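Local coordinates for transcriptional protein SWT1 (Saccharomyces cerevisiae, PDB 4PQZ), which takes part in transcription, probably as an activator, interacts with the TREX complex and RNA polymerase II, and has RNA endonuclease activity, at residues A[56-61]-A[91-96]. Numbering follows the deposited sequence.
Sequences HTLRKE and VSVFSE
Val93 reaches across from the helix segment 91-96 and sets one methyl against Thr57 and the other against Glu61, one turn further along 56-61. From CB, which points toward the other helix, the branches part: CG1, anti to the backbone N (chi1 -161°), meets Thr57 CG2 at 3.4 Å, a tight carbon pair, whereas CG2, anti to the carbonyl carbon, lies 3.7 Å from Glu61 CG. CG2 is also 4.5 Å from Leu58 CD1, a looser apolar contact. Against both Thr57 and Glu61 the valine runs alongside in the reverse sense, and the shortest CA separation in the pair, 7.3 Å, joins Val93 to Glu61.

Phe94 supplies the second apolar patch. Leu58 CD2 comes in at the ring edge, near its plane, 3.5 Å from Phe94 CZ, with the two side chains crossing at about a right angle. Thr57 CG2 approaches the same ring obliquely, 3.8 Å from Phe94 CE1, so one methyl serves both Val93 and Phe94. Tyr62 adds a further contact to Val93, and Phe89 packs on Phe94.

No hydrogen bond links the segments. Glu61 is exposed, and its CG, not its carboxylate, makes the apolar contact; OE2 comes only to 4.1 Å from Ser92 O. Glu96 turns its carboxylate to a salt bridge with Lys142.

The local axes approach to 10.6 Å at 133°, so the helices run in broadly opposed directions but well off antiparallel. Aliphatic contacts and one at the ring edge of Phe94 thus join the C-terminal end of helix 35-62 to the short helix 90-97, with its wider pi-type turn at 91-94, within the all-helical HEPN-like fold of the Swt1 C-terminal domain.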
loop_
_atom_site.group_PDB
_atom_site.type_symbol
_atom_site.label_atom_id
_atom_site.label_comp_id
_atom_site.label_asym_id
_atom_site.label_seq_id
_atom_site.Cartn_x
_atom_site.Cartn_y
_atom_site.Cartn_z
ATOM N N HIS A 56 4.282 -3.080 10.494
ATOM C CA HIS A 56 3.591 -3.869 11.511
ATOM C C HIS A 56 3.815 -5.370 11.328
ATOM O O HIS A 56 4.000 -6.123 12.289
ATOM C CB HIS A 56 2.079 -3.544 11.493
ATOM C CG HIS A 56 1.396 -3.818 12.791
ATOM N ND1 HIS A 56 0.664 -4.967 13.028
ATOM C CD2 HIS A 56 1.338 -3.098 13.936
ATOM C CE1 HIS A 56 0.185 -4.938 14.254
ATOM N NE2 HIS A 56 0.578 -3.810 14.832
ATOM N N THR A 57 3.781 -5.793 10.076
ATOM C CA THR A 57 3.962 -7.191 9.731
ATOM C C THR A 57 5.430 -7.633 9.976
ATOM O O THR A 57 5.679 -8.707 10.527
ATOM C CB THR A 57 3.483 -7.431 8.278
ATOM O OG1 THR A 57 2.058 -7.619 8.254
ATOM C CG2 THR A 57 4.196 -8.634 7.616
ATOM N N LEU A 58 6.385 -6.782 9.609
ATOM C CA LEU A 58 7.803 -7.096 9.784
ATOM C C LEU A 58 8.209 -7.145 11.255
ATOM O O LEU A 58 8.907 -8.066 11.688
ATOM C CB LEU A 58 8.681 -6.098 9.031
ATOM C CG LEU A 58 9.124 -6.471 7.607
ATOM C CD1 LEU A 58 9.354 -7.930 7.491
ATOM C CD2 LEU A 58 8.089 -6.197 6.673
ATOM N N ARG A 59 7.765 -6.148 12.015
ATOM C CA ARG A 59 8.008 -6.093 13.445
ATOM C C ARG A 59 7.385 -7.282 14.184
ATOM O O ARG A 59 7.936 -7.765 15.171
ATOM C CB ARG A 59 7.493 -4.776 14.015
ATOM C CG ARG A 59 8.360 -3.572 13.670
ATOM C CD ARG A 59 7.834 -2.341 14.395
ATOM N NE ARG A 59 8.601 -1.130 14.112
ATOM C CZ ARG A 59 9.681 -0.752 14.793
ATOM N NH1 ARG A 59 10.140 -1.504 15.793
ATOM N NH2 ARG A 59 10.314 0.371 14.466
ATOM N N LYS A 60 6.243 -7.757 13.707
ATOM C CA LYS A 60 5.598 -8.926 14.309
ATOM C C LYS A 60 6.302 -10.251 13.977
ATOM O O LYS A 60 6.452 -11.123 14.843
ATOM C CB LYS A 60 4.108 -8.995 13.946
ATOM C CG LYS A 60 3.376 -10.161 14.609
ATOM C CD LYS A 60 1.873 -9.909 14.719
ATOM C CE LYS A 60 1.207 -11.008 15.536
ATOM N NZ LYS A 60 1.976 -11.308 16.788
ATOM N N GLU A 61 6.743 -10.399 12.734
ATOM C CA GLU A 61 7.583 -11.541 12.371
ATOM C C GLU A 61 8.945 -11.571 13.106
ATOM O O GLU A 61 9.356 -12.613 13.620
ATOM C CB GLU A 61 7.807 -11.585 10.861
ATOM C CG GLU A 61 8.438 -12.877 10.357
ATOM C CD GLU A 61 7.507 -14.076 10.455
ATOM O OE1 GLU A 61 6.322 -13.893 10.810
ATOM O OE2 GLU A 61 7.970 -15.207 10.178
ATOM N N VAL A 91 8.746 -14.889 0.392
ATOM C CA VAL A 91 8.689 -16.281 0.809
ATOM C C VAL A 91 8.492 -16.420 2.317
ATOM O O VAL A 91 7.721 -17.268 2.769
ATOM C CB VAL A 91 9.966 -17.019 0.333
ATOM C CG1 VAL A 91 10.050 -18.419 0.932
ATOM C CG2 VAL A 91 10.020 -17.044 -1.215
ATOM N N SER A 92 9.171 -15.573 3.091
ATOM C CA SER A 92 9.131 -15.647 4.549
ATOM C C SER A 92 7.851 -15.098 5.164
ATOM O O SER A 92 7.292 -15.678 6.114
ATOM C CB SER A 92 10.324 -14.882 5.155
ATOM O OG SER A 92 11.563 -15.523 4.864
ATOM N N VAL A 93 7.405 -13.946 4.660
ATOM C CA VAL A 93 6.325 -13.230 5.331
ATOM C C VAL A 93 5.115 -12.870 4.446
ATOM O O VAL A 93 3.976 -13.092 4.843
ATOM C CB VAL A 93 6.842 -11.953 6.024
ATOM C CG1 VAL A 93 5.843 -11.509 7.064
ATOM C CG2 VAL A 93 8.196 -12.199 6.696
ATOM N N PHE A 94 5.361 -12.328 3.253
ATOM C CA PHE A 94 4.298 -11.676 2.502
ATOM C C PHE A 94 3.441 -12.556 1.579
ATOM O O PHE A 94 2.282 -12.252 1.363
ATOM C CB PHE A 94 4.834 -10.455 1.757
ATOM C CG PHE A 94 5.137 -9.314 2.651
ATOM C CD1 PHE A 94 4.113 -8.499 3.124
ATOM C CD2 PHE A 94 6.441 -9.064 3.055
ATOM C CE1 PHE A 94 4.386 -7.432 3.993
ATOM C CE2 PHE A 94 6.731 -8.010 3.909
ATOM C CZ PHE A 94 5.703 -7.193 4.371
ATOM N N SER A 95 3.996 -13.635 1.034
ATOM C CA SER A 95 3.214 -14.482 0.145
ATOM C C SER A 95 2.067 -15.144 0.894
ATOM O O SER A 95 1.036 -15.457 0.316
ATOM C CB SER A 95 4.071 -15.565 -0.512
ATOM O OG SER A 95 4.414 -16.568 0.419
ATOM N N GLU A 96 2.271 -15.392 2.177
ATOM C CA GLU A 96 1.215 -15.956 3.004
ATOM C C GLU A 96 0.005 -15.032 3.043
ATOM O O GLU A 96 -1.131 -15.491 2.997
ATOM C CB GLU A 96 1.713 -16.186 4.427
ATOM C CG GLU A 96 0.683 -16.830 5.303
ATOM C CD GLU A 96 0.941 -16.638 6.784
ATOM O OE1 GLU A 96 1.886 -15.905 7.150
ATOM O OE2 GLU A 96 0.169 -17.218 7.578
#